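Local structure of beta-lactamase (Francisella tularensis subsp. tularensis, 3P09) at residues D25-K29 against A277-I281; F28-E32 against I52-E56; T176-T182 against A254-L258; N214-S219 against E271-Q275; Q235-T239 against D264-N270. The protein probably hydrolyses beta-lactam antibiotics to substituted beta-amino acids, as a member of the class A beta-lactamase family linked to antibiotic resistance. One frame throughout, in Å; residues are numbered along the deposited sequence. Where two conformers were deposited one is given.

Interaction 1: residues D25-K29 against A277-I281; sequences DDSFK and AAKLI
Residues 25-29 and 277-281 are helical segments that run nearly antiparallel, their N-to-C directions 167° apart and their axes 10.6 Å from each other at closest approach, with Phe28 opposite Ala277 and Ser27 opposite Leu280. No hydrogen bond crosses between them; the contact is apolar and built round the Leu280 side chain and the Phe28 ring. Leu280 points at the other helix and meets it with both methyls. Leu280 CD1 lies 3.7 Å from Ser27 CB, while CD2 rests against the same serine farther out, near CB and OG. Leu280 CD1 also approaches the Phe28 ring obliquely, 4.0 Å from Phe28 CE1, as the two side chains slide past each other in opposite directions. The two helices are the N-terminal helix 24-35 and the C-terminal helix 271-289, which in the class A beta-lactamase fold pack side by side on one face of the five-stranded antiparallel sheet. Phe28 leaves its backbone at an angle to the neighbouring helix, but with CG anti to the carbonyl carbon (chi1 -64°) the far end of the ring is carried toward that helix. There its edge takes the contacts. Phe28 CZ lies 3.9 Å from Ile281 CG1, the two side chains crossing at about a right angle. Phe28 CE1 is 4.1 Å from Ala277 O, which sits close to the ring plane. Toward the sheet, Ile281 reaches Leu255 and Ile257 of strand 253-260 and Ile41 of strand 38-44, whereas Ser27 OG turns back to Gln23 O in a weak hydrogen bond.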
# COMPACT_ATOMS: atom_id res chain seq x y z
N ASP A 25 9.73 18.59 -10.91
CA ASP A 25 8.41 18.82 -11.48
C ASP A 25 8.40 18.60 -12.99
O ASP A 25 7.51 17.94 -13.54
CB ASP A 25 7.94 20.24 -11.13
CG ASP A 25 6.58 20.59 -11.73
OD1 ASP A 25 6.36 20.34 -12.94
OD2 ASP A 25 5.72 21.12 -10.99
N ASP A 26 9.38 19.18 -13.68
CA ASP A 26 9.49 19.06 -15.13
C ASP A 26 9.67 17.60 -15.53
O ASP A 26 9.14 17.15 -16.54
CB ASP A 26 10.68 19.86 -15.65
CG ASP A 26 10.52 21.35 -15.45
OD1 ASP A 26 9.40 21.87 -15.66
OD2 ASP A 26 11.52 22.00 -15.08
N SER A 27 10.44 16.87 -14.73
CA SER A 27 10.72 15.47 -15.02
C SER A 27 9.50 14.58 -14.83
O SER A 27 9.26 13.66 -15.61
CB SER A 27 11.91 14.97 -14.19
OG SER A 27 13.12 15.47 -14.73
N PHE A 28 8.71 14.84 -13.80
CA PHE A 28 7.49 14.07 -13.60
C PHE A 28 6.49 14.37 -14.71
O PHE A 28 5.82 13.47 -15.21
CB PHE A 28 6.90 14.36 -12.22
CG PHE A 28 7.79 13.92 -11.08
CD1 PHE A 28 8.47 12.72 -11.15
CD2 PHE A 28 7.98 14.73 -9.97
CE1 PHE A 28 9.30 12.31 -10.12
CE2 PHE A 28 8.82 14.33 -8.93
CZ PHE A 28 9.48 13.12 -9.00
N LYS A 29 6.39 15.64 -15.10
CA LYS A 29 5.54 16.03 -16.22
C LYS A 29 5.93 15.34 -17.53
O LYS A 29 5.08 14.98 -18.34
CB LYS A 29 5.56 17.56 -16.42
CG LYS A 29 4.69 18.05 -17.57
CD LYS A 29 3.22 17.80 -17.31
CE LYS A 29 2.37 18.32 -18.46
NZ LYS A 29 0.91 18.32 -18.16
N ALA A 277 10.02 7.10 -12.34
CA ALA A 277 9.76 8.08 -11.29
C ALA A 277 10.63 7.79 -10.07
O ALA A 277 11.22 8.70 -9.49
CB ALA A 277 8.29 8.09 -10.90
N ALA A 278 10.71 6.51 -9.70
CA ALA A 278 11.51 6.12 -8.53
C ALA A 278 12.99 6.41 -8.74
O ALA A 278 13.72 6.70 -7.79
CB ALA A 278 11.30 4.64 -8.20
N LYS A 279 13.45 6.30 -9.98
CA LYS A 279 14.86 6.54 -10.28
C LYS A 279 15.19 8.02 -10.16
O LYS A 279 16.25 8.41 -9.65
CB LYS A 279 15.21 6.03 -11.68
CG LYS A 279 16.67 6.22 -12.08
CD LYS A 279 17.59 5.67 -11.00
CE LYS A 279 18.92 5.21 -11.59
NZ LYS A 279 18.72 3.99 -12.43
N LEU A 280 14.26 8.86 -10.62
CA LEU A 280 14.41 10.30 -10.49
C LEU A 280 14.54 10.63 -9.02
O LEU A 280 15.37 11.44 -8.62
CB LEU A 280 13.20 11.02 -11.08
CG LEU A 280 13.11 10.99 -12.61
CD1 LEU A 280 11.76 11.47 -13.10
CD2 LEU A 280 14.24 11.82 -13.21
N ILE A 281 13.71 9.99 -8.22
CA ILE A 281 13.67 10.30 -6.80
C ILE A 281 14.95 9.83 -6.12
O ILE A 281 15.55 10.55 -5.31
CB ILE A 281 12.43 9.70 -6.16
CG1 ILE A 281 11.20 10.45 -6.69
CG2 ILE A 281 12.52 9.81 -4.65
CD1 ILE A 281 9.90 9.70 -6.57

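Interaction 2: residues F28-E32 against I52-E56; sequences FKNLE and IKYNE. With SO4 (sulfate ion), chain D.
The edge strand 53-54 of the five-stranded sheet of this class A beta-lactamase fold packs here against the N-terminal helix 24-35, through Tyr54 and Phe28. Phe28 CB sits over the centre of the Tyr54 ring, 3.5 Å from its centroid and 5° off the normal, a CH-pi contact. The two rings themselves meet obliquely, planes at 54°, with Phe28 CD2 3.6 Å from Tyr54 CB. At its edge the Phe28 ring receives Ile52 CG2. Tyr54 CG is anti to the backbone N (chi1 -176°), which sends the ring across the helix to Glu32 and lays its hydroxyl beside Lys29 CA and CB. Tyr54 OH donates to Glu32 OE1 over 2.9 Å, reaching that oxygen from above the carboxylate plane. The other oxygen, Glu32 OE2, accepts from Ile39 N, and Asn55 ND2 donates to Ile39 O, so strand 38-44 shares in fixing both side chains. Lys53 NZ lies by O2 of a sulfate ion, probably from the crystallisation liquor, that is also hydrogen-bonded to Tyr42 OH. Water 1 bridges the helix and the loop, giving a proton to Glu32 OE1 at 2.8 Å and accepting one from Asn55 ND2 at 2.8 Å.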
# COMPACT_ATOMS: atom_id res chain seq x y z
N PHE A 28 8.71 14.84 -13.80
CA PHE A 28 7.49 14.07 -13.60
C PHE A 28 6.49 14.37 -14.71
O PHE A 28 5.82 13.47 -15.21
CB PHE A 28 6.90 14.36 -12.22
CG PHE A 28 7.79 13.92 -11.08
CD1 PHE A 28 8.47 12.72 -11.15
CD2 PHE A 28 7.98 14.73 -9.97
CE1 PHE A 28 9.30 12.31 -10.12
CE2 PHE A 28 8.82 14.33 -8.93
CZ PHE A 28 9.48 13.12 -9.00
N LYS A 29 6.39 15.64 -15.10
CA LYS A 29 5.54 16.03 -16.22
C LYS A 29 5.93 15.34 -17.53
O LYS A 29 5.08 14.98 -18.34
CB LYS A 29 5.56 17.56 -16.42
CG LYS A 29 4.69 18.05 -17.57
CD LYS A 29 3.22 17.80 -17.31
CE LYS A 29 2.37 18.32 -18.46
NZ LYS A 29 0.91 18.32 -18.16
N ASN A 30 7.23 15.16 -17.74
CA ASN A 30 7.69 14.44 -18.92
C ASN A 30 7.21 12.99 -18.91
O ASN A 30 6.85 12.44 -19.96
CB ASN A 30 9.22 14.51 -19.06
CG ASN A 30 9.71 15.89 -19.45
OD1 ASN A 30 8.94 16.71 -19.98
ND2 ASN A 30 10.99 16.17 -19.20
N LEU A 31 7.17 12.37 -17.73
CA LEU A 31 6.67 11.00 -17.64
C LEU A 31 5.20 10.93 -18.04
O LEU A 31 4.78 9.99 -18.71
CB LEU A 31 6.86 10.44 -16.22
CG LEU A 31 8.30 10.31 -15.71
CD1 LEU A 31 8.30 9.77 -14.28
CD2 LEU A 31 9.12 9.40 -16.62
N GLU A 32 4.42 11.93 -17.62
CA GLU A 32 3.00 11.99 -17.97
C GLU A 32 2.80 12.15 -19.48
O GLU A 32 1.94 11.49 -20.07
CB GLU A 32 2.30 13.12 -17.20
CG GLU A 32 2.02 12.72 -15.75
CD GLU A 32 1.53 13.87 -14.88
OE1 GLU A 32 1.71 15.04 -15.27
OE2 GLU A 32 0.98 13.60 -13.78
N ILE A 52 9.88 15.93 -1.63
CA ILE A 52 9.54 15.80 -3.05
C ILE A 52 8.07 15.44 -3.21
O ILE A 52 7.59 14.49 -2.60
CB ILE A 52 10.38 14.70 -3.73
CG1 ILE A 52 11.87 14.87 -3.37
CG2 ILE A 52 10.19 14.72 -5.23
CD1 ILE A 52 12.76 13.72 -3.83
N LYS A 53 7.34 16.21 -4.01
CA LYS A 53 5.90 15.97 -4.13
C LYS A 53 5.42 16.41 -5.51
O LYS A 53 5.96 17.35 -6.09
CB LYS A 53 5.14 16.74 -3.05
CG LYS A 53 5.44 18.23 -3.06
CD LYS A 53 4.87 18.97 -1.86
CE LYS A 53 5.35 20.43 -1.90
NZ LYS A 53 4.71 21.30 -0.89
N TYR A 54 4.43 15.72 -6.06
CA TYR A 54 3.90 16.07 -7.37
C TYR A 54 2.51 15.48 -7.49
O TYR A 54 2.34 14.28 -7.27
CB TYR A 54 4.82 15.51 -8.45
CG TYR A 54 4.43 15.89 -9.86
CD1 TYR A 54 3.65 15.04 -10.63
CD2 TYR A 54 4.86 17.08 -10.42
CE1 TYR A 54 3.29 15.37 -11.93
CE2 TYR A 54 4.51 17.42 -11.73
CZ TYR A 54 3.73 16.56 -12.47
OH TYR A 54 3.37 16.87 -13.76
N ASN A 55 1.53 16.31 -7.83
CA ASN A 55 0.13 15.89 -7.80
C ASN A 55 -0.21 15.23 -6.48
O ASN A 55 -0.96 14.25 -6.46
CB ASN A 55 -0.16 14.89 -8.93
CG ASN A 55 -0.38 15.57 -10.27
OD1 ASN A 55 -0.88 16.70 -10.33
ND2 ASN A 55 -0.03 14.88 -11.35
N GLU A 56 0.33 15.74 -5.37
CA GLU A 56 0.23 15.00 -4.12
C GLU A 56 -1.17 15.00 -3.52
O GLU A 56 -1.45 14.26 -2.58
CB GLU A 56 1.25 15.51 -3.09
CG GLU A 56 0.92 16.87 -2.49
CD GLU A 56 1.36 18.03 -3.36
OE1 GLU A 56 1.78 17.80 -4.51
OE2 GLU A 56 1.29 19.18 -2.88
S SO4 D . 3.92 19.50 2.05
O1 SO4 D . 5.32 19.22 1.71
O2 SO4 D . 3.40 20.53 1.15
O3 SO4 D . 3.12 18.29 1.90
O4 SO4 D . 3.84 19.97 3.43
O HOH W 1 -0.15 16.44 -13.73

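Interaction 3: residues T176-T182 against A254-L258; sequences TTPKAIT and ALGIL
Apolar packing carries most of this contact, and Leu258 has the largest share. Leu258 CD1 fits over the start of helix 178-190, 3.7 Å from Pro178 N and 3.9 Å from Pro178 CG. Leu258 CD1 also lies 4.2 Å from Thr176 CG2 and 4.3 Å from Ile181 CG2, so one leucine methyl touches three side chains of the opposite segment. At the other end of the contact Thr182 CG2, anti to the backbone N, presses on Ala254 CB at 3.7 Å. Between these two patches Gly256 brings the backbones together, Gly256 CA lying 5.2 Å from Thr182 CA.

No hydrogen bond crosses between the two segments. Thr182 OG1 donates to Pro178 O over 2.8 Å, and the Thr182 backbone N reaches the same oxygen from the opposite face of its plane. The OG1 bond fixes the threonine rotation and satisfies a hydroxyl buried against the strand. Thr177 is the N-cap: its OG1 accepts from Ala180 N, with an N-H...O angle of 158°. Thr176 OG1 is bonded to Thr155 OG1, beyond the contact.

The helix axis crosses strand 254-258 at 138°, packing on the sheet face opposite helix 271-289, the alpha/beta/alpha sandwich of class A beta-lactamases.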
# COMPACT_ATOMS: atom_id res chain seq x y z
N THR A 176 -7.31 7.33 -2.94
CA THR A 176 -6.54 8.03 -1.90
C THR A 176 -5.66 9.06 -2.62
O THR A 176 -5.69 9.13 -3.85
CB THR A 176 -5.68 7.02 -1.10
OG1 THR A 176 -4.98 7.70 -0.05
CG2 THR A 176 -4.67 6.32 -2.01
N THR A 177 -4.88 9.84 -1.87
CA THR A 177 -3.93 10.78 -2.48
C THR A 177 -2.51 10.34 -2.13
O THR A 177 -2.31 9.65 -1.12
CB THR A 177 -4.10 12.23 -1.93
OG1 THR A 177 -3.88 12.22 -0.51
CG2 THR A 177 -5.50 12.79 -2.23
N PRO A 178 -1.53 10.73 -2.95
CA PRO A 178 -0.15 10.37 -2.59
C PRO A 178 0.22 10.88 -1.19
O PRO A 178 0.87 10.19 -0.42
CB PRO A 178 0.69 11.07 -3.66
CG PRO A 178 -0.24 11.14 -4.88
CD PRO A 178 -1.61 11.40 -4.27
N LYS A 179 -0.23 12.08 -0.84
CA LYS A 179 0.11 12.64 0.46
C LYS A 179 -0.48 11.81 1.60
O LYS A 179 0.22 11.42 2.53
CB LYS A 179 -0.37 14.11 0.54
CG LYS A 179 0.08 14.87 1.78
CD LYS A 179 -0.40 16.32 1.72
CE LYS A 179 -0.01 17.08 2.98
NZ LYS A 179 -0.47 18.49 2.98
N ALA A 180 -1.77 11.50 1.50
CA ALA A 180 -2.46 10.82 2.59
C ALA A 180 -1.90 9.42 2.81
O ALA A 180 -1.63 9.02 3.95
CB ALA A 180 -3.98 10.77 2.32
N ILE A 181 -1.72 8.68 1.72
CA ILE A 181 -1.33 7.29 1.84
C ILE A 181 0.12 7.17 2.29
O ILE A 181 0.47 6.23 2.98
CB ILE A 181 -1.53 6.52 0.52
CG1 ILE A 181 -1.58 5.01 0.80
CG2 ILE A 181 -0.44 6.88 -0.50
CD1 ILE A 181 -2.80 4.62 1.64
N THR A 182 0.94 8.16 1.95
CA THR A 182 2.36 8.15 2.32
C THR A 182 2.55 8.57 3.78
O THR A 182 3.33 7.97 4.51
CB THR A 182 3.21 9.06 1.38
OG1 THR A 182 3.11 8.57 0.04
CG2 THR A 182 4.68 9.06 1.77
N ALA A 254 9.48 7.75 3.73
CA ALA A 254 8.37 7.04 3.08
C ALA A 254 8.22 7.61 1.69
O ALA A 254 8.50 8.80 1.47
CB ALA A 254 7.09 7.20 3.87
N LEU A 255 7.79 6.78 0.75
CA LEU A 255 7.63 7.25 -0.61
C LEU A 255 6.42 6.57 -1.21
O LEU A 255 6.34 5.35 -1.22
CB LEU A 255 8.88 6.91 -1.44
CG LEU A 255 8.76 7.04 -2.95
CD1 LEU A 255 8.43 8.48 -3.37
CD2 LEU A 255 10.05 6.56 -3.60
N GLY A 256 5.46 7.37 -1.66
CA GLY A 256 4.29 6.85 -2.36
C GLY A 256 4.34 7.31 -3.81
O GLY A 256 4.58 8.49 -4.07
N ILE A 257 4.14 6.38 -4.74
CA ILE A 257 4.02 6.70 -6.16
C ILE A 257 2.77 6.04 -6.71
O ILE A 257 2.65 4.81 -6.66
CB ILE A 257 5.25 6.21 -6.96
CG1 ILE A 257 6.54 6.78 -6.38
CG2 ILE A 257 5.10 6.57 -8.42
CD1 ILE A 257 7.81 6.26 -7.06
N LEU A 258 1.81 6.85 -7.17
CA LEU A 258 0.54 6.33 -7.66
C LEU A 258 0.41 6.75 -9.12
O LEU A 258 0.82 7.85 -9.49
CB LEU A 258 -0.64 6.87 -6.85
CG LEU A 258 -0.43 6.88 -5.32
CD1 LEU A 258 -1.65 7.47 -4.62
CD2 LEU A 258 -0.14 5.50 -4.76

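Interaction 4: residues N214-S219 against E271-Q275; sequences NRIAFS and EEIIQ
The Phe218 ring and the Gln275 carboxamide lie stacked, planes 8° apart, with Gln275 CD 3.6 Å above one ring face and offset toward the rim; Ser219 OG lies at the edge of the Phe218 ring, in its plane. Within its own plane the amide is held by Gln275 NE2 donating to Asn214 O, at 2.9 Å and 161°. The Arg215 guanidinium is met at its edge instead: Arg215 NE donates to Glu271 OE2 at 2.8 Å, almost in the guanidinium plane and on the anti lone pair of the oxygen, while the carboxylate stands nearly perpendicular, at 83°. Arg215, extended from CG to NE, passes Glu271 toward strands 225-232 and 239-246, where NH1 is bonded to Gly231 O and Asn240 O, and NH2 to Thr232 OG1. Ser219 OG donates to the helix carbonyl Gln275 O at 2.7 Å. On the apolar side, Ile274 CG2 lies 3.9 Å from Arg215 CB. Water 2 joins Asn214 N to Glu271 OE2.

The loop before strand 225-232 is thus tied to the first turn of the C-terminal helix 271-289 of the class A fold. With every guanidinium nitrogen engaged, Arg215 should be rigidly placed, and the salt bridge would probably keep Glu271 ionised.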
# COMPACT_ATOMS: atom_id res chain seq x y z
N ASN A 214 9.46 -4.99 -9.29
CA ASN A 214 9.59 -4.25 -10.54
C ASN A 214 9.02 -2.84 -10.45
O ASN A 214 8.72 -2.21 -11.46
CB ASN A 214 8.96 -5.02 -11.69
CG ASN A 214 9.78 -6.23 -12.10
OD1 ASN A 214 10.90 -6.08 -12.59
ND2 ASN A 214 9.24 -7.42 -11.91
N ARG A 215 8.88 -2.36 -9.22
CA ARG A 215 8.37 -1.01 -9.01
C ARG A 215 9.42 -0.15 -8.31
O ARG A 215 10.51 0.00 -8.85
CB ARG A 215 7.00 -1.04 -8.34
CG ARG A 215 6.00 -1.76 -9.27
CD ARG A 215 4.59 -1.85 -8.73
NE ARG A 215 3.78 -2.68 -9.62
CZ ARG A 215 2.46 -2.79 -9.57
NH1 ARG A 215 1.74 -2.12 -8.67
NH2 ARG A 215 1.85 -3.58 -10.45
N ILE A 216 9.13 0.39 -7.15
CA ILE A 216 10.12 1.28 -6.51
C ILE A 216 11.47 0.59 -6.29
O ILE A 216 12.53 1.16 -6.57
CB ILE A 216 9.59 1.82 -5.16
CG1 ILE A 216 8.47 2.84 -5.41
CG2 ILE A 216 10.72 2.43 -4.36
CD1 ILE A 216 7.69 3.26 -4.16
N ALA A 217 11.42 -0.64 -5.78
CA ALA A 217 12.63 -1.39 -5.46
C ALA A 217 13.57 -1.50 -6.65
O ALA A 217 14.80 -1.50 -6.49
CB ALA A 217 12.28 -2.78 -4.93
N PHE A 218 12.99 -1.60 -7.84
CA PHE A 218 13.74 -1.76 -9.08
C PHE A 218 14.77 -0.64 -9.29
O PHE A 218 15.77 -0.82 -9.99
CB PHE A 218 12.74 -1.78 -10.24
CG PHE A 218 13.36 -2.05 -11.59
CD1 PHE A 218 13.82 -1.00 -12.37
CD2 PHE A 218 13.43 -3.34 -12.09
CE1 PHE A 218 14.37 -1.24 -13.62
CE2 PHE A 218 13.98 -3.58 -13.34
CZ PHE A 218 14.45 -2.53 -14.10
N SER A 219 14.52 0.52 -8.68
CA SER A 219 15.33 1.69 -8.96
C SER A 219 16.13 2.19 -7.76
O SER A 219 16.87 3.16 -7.88
CB SER A 219 14.46 2.82 -9.50
OG SER A 219 13.84 2.44 -10.72
N GLU A 271 4.22 -0.52 -14.96
CA GLU A 271 5.27 -0.54 -13.94
C GLU A 271 6.47 0.33 -14.34
O GLU A 271 7.20 0.83 -13.48
CB GLU A 271 5.73 -1.98 -13.68
CG GLU A 271 4.65 -2.87 -13.04
CD GLU A 271 5.19 -4.22 -12.57
OE1 GLU A 271 5.76 -4.96 -13.40
OE2 GLU A 271 5.06 -4.52 -11.36
N GLU A 272 6.68 0.51 -15.63
CA GLU A 272 7.86 1.23 -16.09
C GLU A 272 7.84 2.68 -15.64
O GLU A 272 8.88 3.25 -15.31
CB GLU A 272 8.00 1.15 -17.62
CG GLU A 272 7.45 -0.13 -18.22
CD GLU A 272 8.53 -1.07 -18.69
OE1 GLU A 272 9.50 -0.60 -19.33
OE2 GLU A 272 8.42 -2.29 -18.42
N ILE A 273 6.67 3.30 -15.64
CA ILE A 273 6.60 4.68 -15.20
C ILE A 273 6.97 4.81 -13.71
O ILE A 273 7.64 5.76 -13.31
CB ILE A 273 5.26 5.34 -15.50
CG1 ILE A 273 5.40 6.86 -15.43
CG2 ILE A 273 4.16 4.85 -14.53
CD1 ILE A 273 4.11 7.61 -15.74
N ILE A 274 6.54 3.84 -12.91
CA ILE A 274 6.93 3.80 -11.51
C ILE A 274 8.45 3.67 -11.42
O ILE A 274 9.10 4.36 -10.63
CB ILE A 274 6.26 2.62 -10.75
CG1 ILE A 274 4.76 2.58 -11.01
CG2 ILE A 274 6.56 2.72 -9.25
CD1 ILE A 274 4.02 3.77 -10.48
N GLN A 275 9.03 2.78 -12.22
CA GLN A 275 10.48 2.61 -12.19
C GLN A 275 11.19 3.92 -12.46
O GLN A 275 12.15 4.29 -11.78
CB GLN A 275 10.93 1.57 -13.22
CG GLN A 275 10.35 0.20 -12.96
CD GLN A 275 10.63 -0.74 -14.11
OE1 GLN A 275 11.19 -0.33 -15.12
NE2 GLN A 275 10.22 -1.99 -13.96
O HOH W 2 6.65 -5.47 -9.18
O HOH W 3 5.92 -7.38 -12.30

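Interaction 5: residues Q235-T239 against D264-N270; sequences QYAAT and DKNAPSN
Lys265 and Tyr236 bury the most surface where two loops at one end of the five-stranded sheet of the class A beta-lactamase fold meet, a type I' turn (Gln235 to Ala238) against a type I turn (Asp264 to Ala267). Lys265 lies over one face of the Tyr236 ring: Lys265 CA is 3.7 Å from the ring centroid in a CH-pi contact, offset toward the rim. The extended lysine chain then runs on over the ring, CB and CG by CZ, and Lys265 CE passes 3.3 Å from Gln235 OE1. Tyr236 N donates to Lys265 O at 2.9 Å and 167°, so backbone and ring grip the same residue; Tyr236 CA also makes a CA-H...O contact with Asp264 O.

Ala237 is third. Ala237 N donates to Ala267 O at 2.9 Å, a more bent bond of 134°, and Ala237 CB lies 3.8 Å from Ala267 CB. Beyond it Thr239 links the loops: Thr239 OG1, anti to the carbonyl carbon (chi1 -44°), donates to Ala237 O at 2.7 Å and accepts from Asn270 N at 2.9 Å. Asn270 is the N-cap of helix 271-289, its OD1 taking Ile273 N. At the lysine tip, water 4 sits in the plane of the Tyr236 ring, 2.6 Å from Tyr236 OH.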
# COMPACT_ATOMS: atom_id res chain seq x y z
N GLN A 235 -7.67 -1.78 -14.01
CA GLN A 235 -8.36 -0.83 -14.87
C GLN A 235 -7.76 0.56 -14.67
O GLN A 235 -7.08 0.79 -13.68
CB GLN A 235 -9.86 -0.83 -14.59
CG GLN A 235 -10.22 -0.60 -13.14
CD GLN A 235 -11.66 -0.16 -12.96
OE1 GLN A 235 -12.57 -0.67 -13.61
NE2 GLN A 235 -11.88 0.81 -12.07
N TYR A 236 -8.03 1.45 -15.61
CA TYR A 236 -7.49 2.81 -15.61
C TYR A 236 -5.98 2.83 -15.39
O TYR A 236 -5.44 3.74 -14.74
CB TYR A 236 -8.20 3.69 -14.57
CG TYR A 236 -9.66 3.89 -14.88
CD1 TYR A 236 -10.07 4.65 -15.97
CD2 TYR A 236 -10.64 3.31 -14.08
CE1 TYR A 236 -11.42 4.83 -16.26
CE2 TYR A 236 -11.99 3.49 -14.35
CZ TYR A 236 -12.37 4.24 -15.44
OH TYR A 236 -13.72 4.41 -15.70
N ALA A 237 -5.31 1.82 -15.93
CA ALA A 237 -3.86 1.66 -15.81
C ALA A 237 -3.37 1.83 -14.37
O ALA A 237 -2.19 2.12 -14.15
CB ALA A 237 -3.15 2.64 -16.74
N ALA A 238 -4.25 1.65 -13.39
CA ALA A 238 -3.90 2.00 -12.00
C ALA A 238 -2.80 1.10 -11.48
O ALA A 238 -2.97 -0.11 -11.35
CB ALA A 238 -5.13 1.95 -11.08
N THR A 239 -1.67 1.72 -11.16
CA THR A 239 -0.48 0.98 -10.75
C THR A 239 0.18 1.75 -9.61
O THR A 239 0.57 2.90 -9.81
CB THR A 239 0.52 0.87 -11.93
OG1 THR A 239 -0.18 0.55 -13.14
CG2 THR A 239 1.58 -0.19 -11.66
N ASP A 264 -8.87 6.23 -19.77
CA ASP A 264 -8.88 4.96 -20.48
C ASP A 264 -9.10 3.80 -19.52
O ASP A 264 -8.16 3.28 -18.92
CB ASP A 264 -7.55 4.77 -21.22
CG ASP A 264 -7.63 3.70 -22.29
OD1 ASP A 264 -8.58 2.89 -22.26
OD2 ASP A 264 -6.74 3.67 -23.17
N LYS A 265 -10.36 3.40 -19.37
CA LYS A 265 -10.69 2.34 -18.43
C LYS A 265 -9.93 1.07 -18.72
O LYS A 265 -9.51 0.35 -17.80
CB LYS A 265 -12.20 2.05 -18.44
CG LYS A 265 -12.61 1.05 -17.38
CD LYS A 265 -14.13 0.92 -17.29
CE LYS A 265 -14.53 0.06 -16.10
NZ LYS A 265 -16.00 -0.02 -15.95
N ASN A 266 -9.75 0.77 -20.00
CA ASN A 266 -9.11 -0.48 -20.36
C ASN A 266 -7.59 -0.45 -20.44
O ASN A 266 -6.98 -1.47 -20.76
CB ASN A 266 -9.70 -1.02 -21.67
CG ASN A 266 -11.15 -1.43 -21.52
OD1 ASN A 266 -11.56 -1.88 -20.44
ND2 ASN A 266 -11.92 -1.28 -22.58
N ALA A 267 -6.98 0.69 -20.16
CA ALA A 267 -5.51 0.75 -20.22
C ALA A 267 -4.90 -0.18 -19.16
O ALA A 267 -5.35 -0.19 -18.01
CB ALA A 267 -5.00 2.18 -20.06
N PRO A 268 -3.89 -0.96 -19.54
CA PRO A 268 -3.26 -1.92 -18.63
C PRO A 268 -2.29 -1.24 -17.67
O PRO A 268 -1.90 -0.10 -17.87
CB PRO A 268 -2.50 -2.85 -19.59
CG PRO A 268 -2.17 -1.99 -20.74
CD PRO A 268 -3.32 -1.03 -20.90
N SER A 269 -1.90 -1.96 -16.62
CA SER A 269 -0.95 -1.42 -15.64
C SER A 269 0.37 -1.01 -16.29
O SER A 269 0.74 -1.52 -17.36
CB SER A 269 -0.69 -2.46 -14.55
OG SER A 269 -0.04 -3.58 -15.10
N ASN A 270 1.09 -0.11 -15.64
CA ASN A 270 2.34 0.41 -16.18
C ASN A 270 3.38 0.50 -15.08
O ASN A 270 3.40 1.46 -14.33
CB ASN A 270 2.10 1.79 -16.80
CG ASN A 270 3.36 2.39 -17.41
OD1 ASN A 270 4.48 1.95 -17.13
ND2 ASN A 270 3.19 3.41 -18.24
O HOH W 4 -15.56 2.82 -14.66

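In the fold
From the N terminus, helix 24-35 enters two contacts. Interaction 2 closes first, a short loop onto edge strand 53-54, while interaction 1 waits for helix 271-289 and encloses almost the whole chain; the two share Phe28 and Lys29. Interactions 3, 4 and 5 all nest inside interaction 1. Interaction 3 opens at 176-182 and closes at strand 253-260, crossing both 4 and 5, since 214-219 and 235-239 precede its second segment and their partners follow it. Interaction 5 nests within 4, touching it through Arg215 and Thr239. Interactions 1 and 4 bind helix 271-289 to its surroundings, 3 packs the opposite sheet face, and 5 joins loops at the sheet's end.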